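Long-range contacts in coenzyme A transferase (PDB 3QLI), which probably transfers coenzyme A between acyl-CoA thioesters and small carboxylic acids such as acetate: residues 340-345 and 395-400; 347-352 and 401-406; 175-180 and 199-204; 50-55 and 145-150; 224-229 and 250-255. All blocks are in the same frame, centred on the assembly; numbering follows the deposited sequence.

In the fold
Contact 4 comes first along the chain. It closes the span from residues 50-55 to 145-150 and sets the start of helix 52-63 on strand 143-148. Contact 3 follows, closing a shorter loop between residues 175-180 and 199-204. Contacts 3 and 4 meet in the same parallel sheet, with centres about 8 Å apart. Contact 5 then closes the loop through strand 237-240, setting helix 220-230 beside residues 250-255. Contacts 1 and 2 come last. Their segments alternate in the chain, so they cross, and both reach a small three-stranded sheet. No contact nests inside another. Contacts 1 and 2 lie on the opposite side of the chain's centre from contacts 3 and 4.

Contact 1: residues 340-345 and 395-400; sequences QIDLTG and IPRIDG
Asp342 and Ile395 form a parallel beta bridge with CA atoms 4.6 Å apart, and Ile395 N donates to Ile341 O at 2.8 Å. Just beyond, Leu343 N makes a weak bond to Pro396 O. The main side-chain link is Asp342. Its CG stands between the backbone N and the carbonyl carbon (chi1 75°), and this turns OD2 to the other segment. Ile398 N donates to Asp342 OD2 at 3.0 Å, almost straight at 171°, on the anti lone pair. The other oxygen turns back on its own chain. Thr344 N reaches Asp342 OD1 from above the carboxylate plane at 2.9 Å, an Asx turn. Thr344 OG1 meets Asp342 OD1 on the syn side at 2.7 Å, and Ala346 N also donates to OD1. The amide of Gln340 lies against the end of Ile395, NE2 to CD1 3.7 Å. Gln340 OE1 accepts from Asn348 ND2 and from a water that bridges to Asp399 N. The buried carboxylate of Asp342 is thus gripped by backbone N-H groups and a hydroxyl. The guanidinium of Arg397 is not in contact with it. These donors would be expected to stabilise the negative charge.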
# COMPACT_ATOMS: atom_id res chain seq x y z
N GLN A 340 -1.53 18.90 1.11
CA GLN A 340 -2.44 19.02 2.24
C GLN A 340 -2.29 17.85 3.20
O GLN A 340 -1.95 16.74 2.79
CB GLN A 340 -3.90 19.01 1.76
CG GLN A 340 -4.23 20.00 0.67
CD GLN A 340 -5.65 19.80 0.20
OE1 GLN A 340 -6.04 18.70 -0.18
NE2 GLN A 340 -6.45 20.86 0.26
N ILE A 341 -2.56 18.11 4.47
CA ILE A 341 -2.65 17.06 5.48
C ILE A 341 -3.96 17.25 6.22
O ILE A 341 -4.29 18.37 6.62
CB ILE A 341 -1.49 17.16 6.50
CG1 ILE A 341 -0.13 17.10 5.79
CG2 ILE A 341 -1.60 16.05 7.53
CD1 ILE A 341 1.06 17.22 6.77
N ASP A 342 -4.73 16.19 6.39
CA ASP A 342 -5.99 16.38 7.12
C ASP A 342 -5.89 15.90 8.56
O ASP A 342 -4.86 15.39 8.99
CB ASP A 342 -7.21 15.83 6.35
CG ASP A 342 -7.32 14.30 6.38
OD1 ASP A 342 -6.66 13.64 7.22
OD2 ASP A 342 -8.11 13.79 5.54
N LEU A 343 -6.96 16.12 9.33
CA LEU A 343 -6.92 15.83 10.76
C LEU A 343 -6.90 14.35 11.11
O LEU A 343 -6.74 13.99 12.28
CB LEU A 343 -8.09 16.54 11.48
CG LEU A 343 -8.00 18.07 11.41
CD1 LEU A 343 -9.21 18.73 12.08
CD2 LEU A 343 -6.69 18.55 12.05
N THR A 344 -7.04 13.48 10.10
CA THR A 344 -6.91 12.05 10.31
C THR A 344 -5.46 11.61 10.09
O THR A 344 -5.09 10.49 10.46
CB THR A 344 -7.80 11.21 9.35
OG1 THR A 344 -7.22 11.18 8.04
CG2 THR A 344 -9.20 11.80 9.26
N GLY A 345 -4.65 12.49 9.51
CA GLY A 345 -3.26 12.17 9.22
C GLY A 345 -3.02 11.69 7.79
O GLY A 345 -1.90 11.35 7.43
N ILE A 395 -6.05 20.58 6.98
CA ILE A 395 -7.48 20.71 6.72
C ILE A 395 -8.28 19.65 7.46
O ILE A 395 -7.73 18.63 7.91
CB ILE A 395 -7.80 20.64 5.21
CG1 ILE A 395 -7.42 19.27 4.63
CG2 ILE A 395 -7.07 21.75 4.46
CD1 ILE A 395 -7.89 19.05 3.18
N PRO A 396 -9.59 19.88 7.61
CA PRO A 396 -10.40 18.88 8.33
C PRO A 396 -10.33 17.52 7.64
O PRO A 396 -10.08 16.52 8.31
CB PRO A 396 -11.82 19.44 8.24
CG PRO A 396 -11.62 20.94 8.08
CD PRO A 396 -10.39 21.06 7.22
N ARG A 397 -10.54 17.49 6.32
CA ARG A 397 -10.73 16.24 5.60
C ARG A 397 -10.44 16.40 4.11
O ARG A 397 -11.02 17.26 3.44
CB ARG A 397 -12.16 15.74 5.80
CG ARG A 397 -12.43 14.34 5.26
CD ARG A 397 -13.88 13.95 5.49
NE ARG A 397 -14.18 12.61 5.00
CZ ARG A 397 -14.67 12.35 3.79
NH1 ARG A 397 -14.92 13.33 2.92
NH2 ARG A 397 -14.92 11.09 3.44
N ILE A 398 -9.55 15.58 3.58
CA ILE A 398 -9.22 15.62 2.16
C ILE A 398 -10.46 15.27 1.32
O ILE A 398 -11.23 14.38 1.70
CB ILE A 398 -8.05 14.67 1.84
CG1 ILE A 398 -6.75 15.24 2.42
CG2 ILE A 398 -7.93 14.43 0.33
CD1 ILE A 398 -5.65 14.17 2.66
N ASP A 399 -10.66 15.98 0.22
CA ASP A 399 -11.82 15.75 -0.65
C ASP A 399 -11.60 14.53 -1.56
O ASP A 399 -11.03 14.66 -2.64
CB ASP A 399 -12.06 17.00 -1.51
CG ASP A 399 -13.33 16.91 -2.33
OD1 ASP A 399 -13.81 15.78 -2.57
OD2 ASP A 399 -13.85 17.97 -2.73
N GLY A 400 -12.06 13.36 -1.11
CA GLY A 400 -11.94 12.15 -1.91
C GLY A 400 -10.72 11.31 -1.59
O GLY A 400 -10.11 11.49 -0.54
O HOH W 1 -8.72 17.92 -0.77

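Contact 2: residues 347-352 and 401-406; sequences CNSEHM and PVTTPR
The Thr403 hydroxyl makes the side-chain hydrogen bond of this contact, to Ser349 N. Its OG1 sits beside its own backbone N, opposite the carbonyl carbon (chi1 -56°), and this brings the hydroxyl to Ser349 N. Ser349 N donates to Thr403 OG1 at 2.9 Å, nearly straight at 168°. Ser358 OG and Gln356 OE1 also bond to this hydroxyl. The Thr403 methyl CG2 turns to the Ser349 side chain instead, 4.2 Å from its CB. Asn348 extends away from its backbone N (chi1 178°), and its side chain crosses that of Thr403 at about a right angle. Asn348 OD1 takes Glu350 N at 3.0 Å from above the amide plane, an Asx turn, and Gln356 NE2 as well. Glu350 OE2 accepts from Met352 N at 2.9 Å on the anti lone pair, while OE1 accepts from Tyr357 N. In the backbone, Cys347 O accepts from Thr403 N and Thr404 N, a classic beta bulge. Cys347 N returns a bond to Thr404 O. Glu350, Ser358 and Gln363 are known coenzyme A-binding residues, and Thr404 OG1 bonds to Gln363 OE1. Cys347 and Thr404 pack on Ile380 of strand 377-381. Thr404 also touches Leu364 of helix 363-372, and Met352 lies on helix 103-114.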
# COMPACT_ATOMS: atom_id res chain seq x y z
N CYS A 347 -2.57 12.32 3.76
CA CYS A 347 -1.92 13.40 2.99
C CYS A 347 -2.36 13.37 1.54
O CYS A 347 -2.65 12.31 0.98
CB CYS A 347 -0.40 13.26 3.07
SG CYS A 347 0.18 13.19 4.81
N ASN A 348 -2.40 14.56 0.93
CA ASN A 348 -2.81 14.70 -0.47
C ASN A 348 -1.80 15.52 -1.26
O ASN A 348 -1.48 16.64 -0.89
CB ASN A 348 -4.17 15.37 -0.57
CG ASN A 348 -4.61 15.58 -2.00
OD1 ASN A 348 -4.34 14.75 -2.87
ND2 ASN A 348 -5.29 16.69 -2.26
N SER A 349 -1.31 14.95 -2.37
CA SER A 349 -0.36 15.64 -3.22
C SER A 349 -0.99 16.03 -4.56
O SER A 349 -0.32 16.60 -5.42
CB SER A 349 0.86 14.75 -3.49
OG SER A 349 1.65 14.61 -2.32
N GLU A 350 -2.27 15.73 -4.75
CA GLU A 350 -2.91 15.99 -6.04
C GLU A 350 -3.34 17.44 -6.17
O GLU A 350 -4.09 17.94 -5.34
CB GLU A 350 -4.11 15.06 -6.22
CG GLU A 350 -4.90 15.35 -7.49
CD GLU A 350 -4.04 15.24 -8.73
OE1 GLU A 350 -3.39 14.18 -8.93
OE2 GLU A 350 -3.99 16.23 -9.51
N HIS A 351 -2.87 18.12 -7.22
CA HIS A 351 -3.24 19.52 -7.45
C HIS A 351 -4.70 19.69 -7.88
O HIS A 351 -5.32 20.69 -7.55
CB HIS A 351 -2.35 20.16 -8.53
CG HIS A 351 -1.01 20.62 -8.02
ND1 HIS A 351 0.11 19.83 -8.06
CD2 HIS A 351 -0.62 21.81 -7.50
CE1 HIS A 351 1.14 20.50 -7.56
NE2 HIS A 351 0.72 21.70 -7.21
N MET A 352 -5.23 18.73 -8.63
CA MET A 352 -6.59 18.87 -9.16
C MET A 352 -7.66 18.51 -8.13
O MET A 352 -7.75 17.36 -7.68
CB MET A 352 -6.79 18.04 -10.42
CG MET A 352 -5.88 18.45 -11.57
SD MET A 352 -6.32 17.69 -13.15
CE MET A 352 -7.80 18.60 -13.59
N PRO A 401 -10.36 10.37 -2.49
CA PRO A 401 -9.22 9.46 -2.30
C PRO A 401 -7.93 10.22 -2.02
O PRO A 401 -7.75 11.32 -2.53
CB PRO A 401 -9.12 8.73 -3.65
CG PRO A 401 -10.52 8.75 -4.18
CD PRO A 401 -11.06 10.10 -3.76
N VAL A 402 -7.05 9.62 -1.22
CA VAL A 402 -5.86 10.34 -0.75
C VAL A 402 -4.58 9.87 -1.43
O VAL A 402 -4.61 8.92 -2.21
CB VAL A 402 -5.73 10.21 0.77
CG1 VAL A 402 -7.00 10.71 1.45
CG2 VAL A 402 -5.44 8.76 1.16
N THR A 403 -3.47 10.55 -1.17
CA THR A 403 -2.19 10.10 -1.69
C THR A 403 -1.53 9.14 -0.70
O THR A 403 -1.15 8.03 -1.07
CB THR A 403 -1.24 11.27 -1.96
OG1 THR A 403 -1.87 12.18 -2.86
CG2 THR A 403 0.04 10.76 -2.59
N THR A 404 -1.39 9.59 0.54
CA THR A 404 -0.90 8.72 1.61
C THR A 404 -2.02 8.51 2.62
O THR A 404 -2.47 9.46 3.25
CB THR A 404 0.34 9.34 2.32
OG1 THR A 404 1.40 9.51 1.38
CG2 THR A 404 0.84 8.43 3.42
N PRO A 405 -2.45 7.25 2.78
CA PRO A 405 -3.54 6.89 3.69
C PRO A 405 -3.16 7.16 5.14
O PRO A 405 -1.97 7.08 5.49
CB PRO A 405 -3.68 5.37 3.49
CG PRO A 405 -3.09 5.12 2.13
CD PRO A 405 -1.94 6.08 2.05
N ARG A 406 -4.14 7.45 5.98
CA ARG A 406 -3.84 7.72 7.38
C ARG A 406 -3.22 6.49 8.04
O ARG A 406 -2.54 6.61 9.05
CB ARG A 406 -5.08 8.15 8.14
CG ARG A 406 -6.09 7.02 8.38
CD ARG A 406 -7.15 7.47 9.40
NE ARG A 406 -8.39 6.70 9.27
CZ ARG A 406 -9.49 6.94 9.97
NH1 ARG A 406 -9.51 7.91 10.88
NH2 ARG A 406 -10.58 6.21 9.77

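Contact 3: residues 175-180 and 199-204; sequences RFIVEV and VDAIVE
Four successive parallel bridges, from Ile177-Ala201 to Val180-Glu204, join the last two strands of the six-stranded sheet in the N-terminal domain. The strand order of this sheet is that of a Rossmann-like fold. Val178 N donates to Ala201 O, Val203 N to Val178 O and Val180 N to Val203 O, at 2.8 to 3.0 Å. At the start of the pair Asp200 has both oxygens engaged. Asp200 OD2 accepts from Phe176 N at 2.8 Å, on the anti side of the carboxylate. Asp200 OD1 forms a salt bridge with Arg175 NH1 at 2.9 Å. The oxygen lies in the guanidinium plane, but the arginine comes from above the carboxylate, and the two planes stand 81° apart. The arginine chain bends at chi2 (-69°) to get there. On one face Val178 CG2 lies beside Ile202 CG1 at 3.9 Å, and Val180 CG2 meets Ile202 CG2 at 3.8 Å. On the other, Val203 CG2 packs on Glu179 CB. Strand 143-148 flanks 175-180 on its far side. Helix 52-63 covers Ile177 and Val203, and its start is held by Glu179, whose carboxylate accepts from Ala53 N and Leu54 N. Phe157 packs on Val180, Val199 and Ile202.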
# COMPACT_ATOMS: atom_id res chain seq x y z
N ARG A 175 10.01 -2.74 -31.02
CA ARG A 175 11.07 -1.92 -31.63
C ARG A 175 11.60 -0.89 -30.62
O ARG A 175 10.83 -0.30 -29.85
CB ARG A 175 10.57 -1.20 -32.90
CG ARG A 175 10.16 -2.11 -34.05
CD ARG A 175 11.37 -2.83 -34.66
NE ARG A 175 11.03 -3.46 -35.94
CZ ARG A 175 11.84 -4.27 -36.61
NH1 ARG A 175 13.04 -4.56 -36.13
NH2 ARG A 175 11.44 -4.79 -37.77
N PHE A 176 12.91 -0.67 -30.63
CA PHE A 176 13.55 0.30 -29.75
C PHE A 176 14.33 1.29 -30.61
O PHE A 176 15.23 0.90 -31.36
CB PHE A 176 14.49 -0.43 -28.79
CG PHE A 176 15.22 0.47 -27.83
CD1 PHE A 176 14.60 1.59 -27.29
CD2 PHE A 176 16.53 0.19 -27.47
CE1 PHE A 176 15.27 2.42 -26.39
CE2 PHE A 176 17.21 1.02 -26.57
CZ PHE A 176 16.58 2.12 -26.03
N ILE A 177 13.96 2.57 -30.51
CA ILE A 177 14.57 3.62 -31.32
C ILE A 177 15.29 4.58 -30.38
O ILE A 177 14.68 5.10 -29.45
CB ILE A 177 13.50 4.44 -32.07
CG1 ILE A 177 12.56 3.50 -32.83
CG2 ILE A 177 14.15 5.48 -32.98
CD1 ILE A 177 11.43 4.24 -33.57
N VAL A 178 16.59 4.81 -30.62
CA VAL A 178 17.33 5.71 -29.73
C VAL A 178 17.68 7.04 -30.39
O VAL A 178 17.85 7.13 -31.60
CB VAL A 178 18.62 5.07 -29.20
CG1 VAL A 178 18.32 3.73 -28.54
CG2 VAL A 178 19.63 4.90 -30.32
N GLU A 179 17.77 8.07 -29.55
CA GLU A 179 18.25 9.37 -29.98
C GLU A 179 19.54 9.64 -29.21
O GLU A 179 19.52 9.91 -28.01
CB GLU A 179 17.19 10.43 -29.68
CG GLU A 179 17.62 11.86 -30.01
CD GLU A 179 16.42 12.78 -30.17
OE1 GLU A 179 15.35 12.29 -30.62
OE2 GLU A 179 16.53 13.99 -29.86
N VAL A 180 20.65 9.53 -29.93
CA VAL A 180 21.97 9.75 -29.37
C VAL A 180 22.18 11.24 -29.10
O VAL A 180 21.88 12.09 -29.94
CB VAL A 180 23.08 9.22 -30.33
CG1 VAL A 180 24.47 9.76 -29.94
CG2 VAL A 180 23.06 7.70 -30.38
N VAL A 199 19.18 -2.49 -30.56
CA VAL A 199 18.63 -1.22 -30.98
C VAL A 199 18.16 -1.36 -32.43
O VAL A 199 18.85 -1.94 -33.26
CB VAL A 199 19.70 -0.12 -30.85
CG1 VAL A 199 19.25 1.19 -31.48
CG2 VAL A 199 20.09 0.08 -29.36
N ASP A 200 16.97 -0.85 -32.74
CA ASP A 200 16.44 -1.05 -34.08
C ASP A 200 16.77 0.10 -35.01
O ASP A 200 16.94 -0.10 -36.22
CB ASP A 200 14.94 -1.31 -34.04
CG ASP A 200 14.61 -2.64 -33.39
OD1 ASP A 200 14.78 -3.68 -34.05
OD2 ASP A 200 14.21 -2.62 -32.21
N ALA A 201 16.86 1.30 -34.45
CA ALA A 201 17.19 2.46 -35.26
C ALA A 201 17.79 3.55 -34.40
O ALA A 201 17.50 3.65 -33.20
CB ALA A 201 15.96 2.98 -36.00
N ILE A 202 18.62 4.38 -35.03
CA ILE A 202 19.37 5.43 -34.34
C ILE A 202 19.24 6.77 -35.04
O ILE A 202 19.38 6.85 -36.27
CB ILE A 202 20.87 5.08 -34.33
CG1 ILE A 202 21.09 3.70 -33.71
CG2 ILE A 202 21.68 6.18 -33.62
CD1 ILE A 202 22.45 3.07 -34.06
N VAL A 203 18.97 7.83 -34.28
CA VAL A 203 19.13 9.19 -34.79
C VAL A 203 20.07 9.91 -33.84
O VAL A 203 20.30 9.45 -32.72
CB VAL A 203 17.79 9.95 -34.90
CG1 VAL A 203 16.80 9.17 -35.77
CG2 VAL A 203 17.18 10.24 -33.51
N GLU A 204 20.62 11.04 -34.29
CA GLU A 204 21.56 11.82 -33.49
C GLU A 204 21.07 13.25 -33.38
O GLU A 204 20.72 13.88 -34.38
CB GLU A 204 22.96 11.82 -34.12
CG GLU A 204 23.61 10.44 -34.18
CD GLU A 204 24.86 10.38 -35.07
OE1 GLU A 204 24.98 11.18 -36.02
OE2 GLU A 204 25.71 9.50 -34.83

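Contact 4: residues 50-55 and 145-150; sequences EPPALL and MHTVSP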
# COMPACT_ATOMS: atom_id res chain seq x y z
N GLU A 50 12.92 12.00 -22.61
CA GLU A 50 12.07 12.14 -23.80
C GLU A 50 12.96 12.64 -24.93
O GLU A 50 13.75 13.56 -24.75
CB GLU A 50 10.92 13.11 -23.53
CG GLU A 50 10.02 12.72 -22.36
CD GLU A 50 8.94 13.75 -22.06
OE1 GLU A 50 9.08 14.91 -22.49
OE2 GLU A 50 7.96 13.40 -21.38
N PRO A 51 12.83 12.03 -26.11
CA PRO A 51 13.72 12.38 -27.23
C PRO A 51 13.15 13.46 -28.17
O PRO A 51 12.23 13.18 -28.93
CB PRO A 51 13.90 11.03 -27.96
CG PRO A 51 12.61 10.31 -27.70
CD PRO A 51 12.10 10.77 -26.35
N PRO A 52 13.70 14.68 -28.12
CA PRO A 52 13.08 15.81 -28.83
C PRO A 52 13.02 15.68 -30.35
O PRO A 52 12.02 16.09 -30.92
CB PRO A 52 13.97 17.01 -28.45
CG PRO A 52 15.27 16.40 -27.96
CD PRO A 52 14.83 15.12 -27.28
N ALA A 53 14.04 15.12 -30.98
CA ALA A 53 14.01 15.04 -32.44
C ALA A 53 13.01 13.98 -32.92
O ALA A 53 12.27 14.18 -33.89
CB ALA A 53 15.40 14.77 -33.01
N LEU A 54 12.98 12.85 -32.21
CA LEU A 54 12.04 11.77 -32.53
C LEU A 54 10.61 12.23 -32.26
O LEU A 54 9.72 11.95 -33.05
CB LEU A 54 12.36 10.50 -31.72
CG LEU A 54 13.66 9.78 -32.10
CD1 LEU A 54 13.97 8.63 -31.13
CD2 LEU A 54 13.59 9.26 -33.54
N LEU A 55 10.40 12.92 -31.15
CA LEU A 55 9.05 13.38 -30.82
C LEU A 55 8.56 14.48 -31.77
O LEU A 55 7.38 14.54 -32.11
CB LEU A 55 8.97 13.83 -29.37
CG LEU A 55 9.13 12.67 -28.37
CD1 LEU A 55 9.11 13.21 -26.95
CD2 LEU A 55 8.07 11.59 -28.56
N MET A 145 10.95 4.76 -27.40
CA MET A 145 11.94 5.76 -27.82
C MET A 145 12.56 6.41 -26.58
O MET A 145 11.85 6.77 -25.64
CB MET A 145 11.28 6.83 -28.72
CG MET A 145 10.35 6.21 -29.79
SD MET A 145 10.03 7.27 -31.23
CE MET A 145 9.18 8.60 -30.41
N HIS A 146 13.88 6.58 -26.59
CA HIS A 146 14.60 7.09 -25.41
C HIS A 146 15.90 7.76 -25.91
O HIS A 146 16.56 7.24 -26.82
CB HIS A 146 14.92 5.90 -24.49
CG HIS A 146 15.23 6.25 -23.06
ND1 HIS A 146 16.43 6.83 -22.67
CD2 HIS A 146 14.54 6.02 -21.92
CE1 HIS A 146 16.43 6.98 -21.35
NE2 HIS A 146 15.30 6.49 -20.87
N THR A 147 16.25 8.90 -25.32
CA THR A 147 17.55 9.54 -25.56
C THR A 147 18.66 8.76 -24.84
O THR A 147 18.47 8.32 -23.70
CB THR A 147 17.53 11.00 -25.05
OG1 THR A 147 16.47 11.72 -25.71
CG2 THR A 147 18.88 11.71 -25.24
N VAL A 148 19.79 8.56 -25.52
CA VAL A 148 20.88 7.76 -24.95
C VAL A 148 22.19 8.48 -25.13
O VAL A 148 22.30 9.38 -25.95
CB VAL A 148 20.99 6.37 -25.60
CG1 VAL A 148 19.69 5.57 -25.40
CG2 VAL A 148 21.35 6.50 -27.08
N SER A 149 23.19 8.08 -24.35
CA SER A 149 24.53 8.62 -24.53
C SER A 149 25.11 7.99 -25.78
O SER A 149 24.57 7.01 -26.30
CB SER A 149 25.40 8.28 -23.31
OG SER A 149 25.49 6.87 -23.17
N PRO A 150 26.22 8.56 -26.29
CA PRO A 150 26.85 8.01 -27.49
C PRO A 150 27.31 6.57 -27.29
O PRO A 150 27.66 6.18 -26.17
CB PRO A 150 28.06 8.94 -27.69
CG PRO A 150 27.64 10.23 -27.09
CD PRO A 150 26.83 9.82 -25.86
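The Pro51 ring meets the strand through CB and CG. Pro51 CG rests on Met145 CB at 3.9 Å, and Pro51 CB touches Thr147 OG1 at 3.5 Å. The Pro51 and Met145 side chains cross at about a right angle. The side chain of His146, between those two strand residues, leaves the backbone away from residues 50-55. His146 ND1 donates to Thr147 O at 2.7 Å, close to the ring plane, which fixes how the imidazole is turned. Met145 gives the widest apolar contact. Its chain runs out from CB and then bends at its last torsion (chi3 -63°), which carries CE against Leu54 and Leu55 in the first turn of the helix. Met145 CE is 3.7 Å from Leu55 CD2 and 3.9 Å from Leu54 CB, and Leu54 CD1 reaches Met145 CB. This is a helix start laid on a central strand of the Rossmann-like parallel sheet. Pro51 is the N-cap residue, and Leu55 N bonds back to Pro51 O at 2.9 Å. Thr147 OG1 is 3.2 Å from Pro51 CA and bonds to Ala49 O. The Thr147 hydroxyl thus ties the strand to the loop leading into the helix. Leu55 also packs on Met44 of strand 41-44, and Leu54 on Ile177 of strand 175-180. The Glu50 side chain lies about 6 Å from that of Glu76, a known coenzyme A-binding residue.

Contact 5: residues 224-229 and 250-255; sequences ISHIIA and CGVLKD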
# COMPACT_ATOMS: atom_id res chain seq x y z
N ILE A 224 11.44 24.25 8.45
CA ILE A 224 11.19 22.88 8.01
C ILE A 224 12.49 22.11 7.75
O ILE A 224 12.62 20.97 8.17
CB ILE A 224 10.26 22.85 6.80
CG1 ILE A 224 8.88 23.40 7.20
CG2 ILE A 224 10.18 21.41 6.22
CD1 ILE A 224 7.88 23.51 6.03
N SER A 225 13.44 22.72 7.05
CA SER A 225 14.67 21.99 6.74
C SER A 225 15.43 21.62 8.01
O SER A 225 16.09 20.59 8.06
CB SER A 225 15.56 22.77 5.77
OG SER A 225 15.98 23.99 6.35
N HIS A 226 15.35 22.45 9.05
CA HIS A 226 16.02 22.12 10.31
C HIS A 226 15.31 21.05 11.12
O HIS A 226 15.97 20.20 11.74
CB HIS A 226 16.31 23.37 11.14
CG HIS A 226 17.44 24.18 10.59
ND1 HIS A 226 17.25 25.21 9.69
CD2 HIS A 226 18.78 24.07 10.75
CE1 HIS A 226 18.42 25.72 9.35
NE2 HIS A 226 19.37 25.04 9.98
N ILE A 227 13.99 21.06 11.12
CA ILE A 227 13.26 20.01 11.84
C ILE A 227 13.53 18.66 11.17
O ILE A 227 13.79 17.65 11.82
CB ILE A 227 11.76 20.30 11.85
CG1 ILE A 227 11.47 21.60 12.59
CG2 ILE A 227 10.99 19.13 12.47
CD1 ILE A 227 10.14 22.22 12.19
N ILE A 228 13.48 18.65 9.85
CA ILE A 228 13.76 17.43 9.10
C ILE A 228 15.18 16.97 9.36
O ILE A 228 15.42 15.80 9.68
CB ILE A 228 13.55 17.64 7.59
CG1 ILE A 228 12.07 17.87 7.31
CG2 ILE A 228 14.10 16.44 6.79
CD1 ILE A 228 11.75 18.14 5.85
N ALA A 229 16.14 17.89 9.25
CA ALA A 229 17.54 17.51 9.45
C ALA A 229 17.77 16.92 10.85
O ALA A 229 18.61 16.03 11.01
CB ALA A 229 18.47 18.70 9.20
N CYS A 250 19.39 19.15 2.21
CA CYS A 250 20.75 18.72 1.87
C CYS A 250 21.80 19.73 2.31
O CYS A 250 22.89 19.35 2.72
CB CYS A 250 20.86 18.46 0.37
SG CYS A 250 19.89 17.03 -0.13
N GLY A 251 21.46 21.01 2.19
CA GLY A 251 22.33 22.06 2.71
C GLY A 251 22.60 21.89 4.20
O GLY A 251 23.74 22.02 4.65
N VAL A 252 21.55 21.62 4.97
CA VAL A 252 21.74 21.43 6.41
C VAL A 252 22.55 20.17 6.68
O VAL A 252 23.32 20.10 7.63
CB VAL A 252 20.39 21.36 7.18
CG1 VAL A 252 20.64 21.07 8.63
CG2 VAL A 252 19.64 22.66 7.04
N LEU A 253 22.39 19.17 5.82
CA LEU A 253 23.05 17.88 6.04
C LEU A 253 24.53 17.86 5.65
O LEU A 253 25.19 16.83 5.77
CB LEU A 253 22.32 16.76 5.30
CG LEU A 253 20.87 16.56 5.73
CD1 LEU A 253 20.25 15.39 4.97
CD2 LEU A 253 20.81 16.31 7.24
N LYS A 254 25.06 19.00 5.19
CA LYS A 254 26.45 19.03 4.76
C LYS A 254 27.43 18.67 5.89
O LYS A 254 28.59 18.35 5.64
CB LYS A 254 26.82 20.37 4.13
CG LYS A 254 26.72 21.57 5.06
CD LYS A 254 27.40 22.78 4.43
CE LYS A 254 26.74 24.07 4.85
NZ LYS A 254 25.43 24.25 4.16
N ASP A 255 26.94 18.69 7.13
CA ASP A 255 27.78 18.40 8.30
C ASP A 255 27.77 16.92 8.69
O ASP A 255 28.50 16.51 9.59
CB ASP A 255 27.34 19.25 9.49
CG ASP A 255 27.44 20.75 9.21
OD1 ASP A 255 28.48 21.18 8.64
OD2 ASP A 255 26.48 21.48 9.53
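Val252 sets both of its methyl groups against helix residues Ser225, His226 and Ala229. Val252 CG1 is only 3.3 Å from Ala229 CB, tighter than usual for two carbons. Val252 CG2 lies over one face of the His226 ring in a CH-pi contact, 4.0 Å from the ring centroid and 18° off the normal, displaced toward the rim. Val252 CG2 is also 4.0 Å from Ser225 OG. The first torsion of Val252 (176°) sets CG1 opposite its backbone N and leaves CG2 beside it, and this splits the two methyls between alanine and histidine. Leu253 adds a second touch, its CD2 3.9 Å from Ala229 CB. Ala229 CA and Leu253 CA are 6.5 Å apart, a closeness consistent with the small alanine side chain. In the next shell, the His226 ring is held by its ND1, which bonds to Thr222 O one turn earlier. Ser225 OG likewise bonds to Tyr221 O and Thr222 O, so its polar end is satisfied within its own helix. Arg256, just past the second segment, donates from NH2 to Ala229 O. Farther out, Leu253 touches Leu238 of strand 237-240, and Ile228 packs on strand 377-381. The contact is side-chain packing, largely apolar, between helix 220-230 and residues 250-255 in an alpha/beta domain. Helices 220-230 and 244-252, which precede and follow strand 237-240 in the chain, lie together against its mixed sheet.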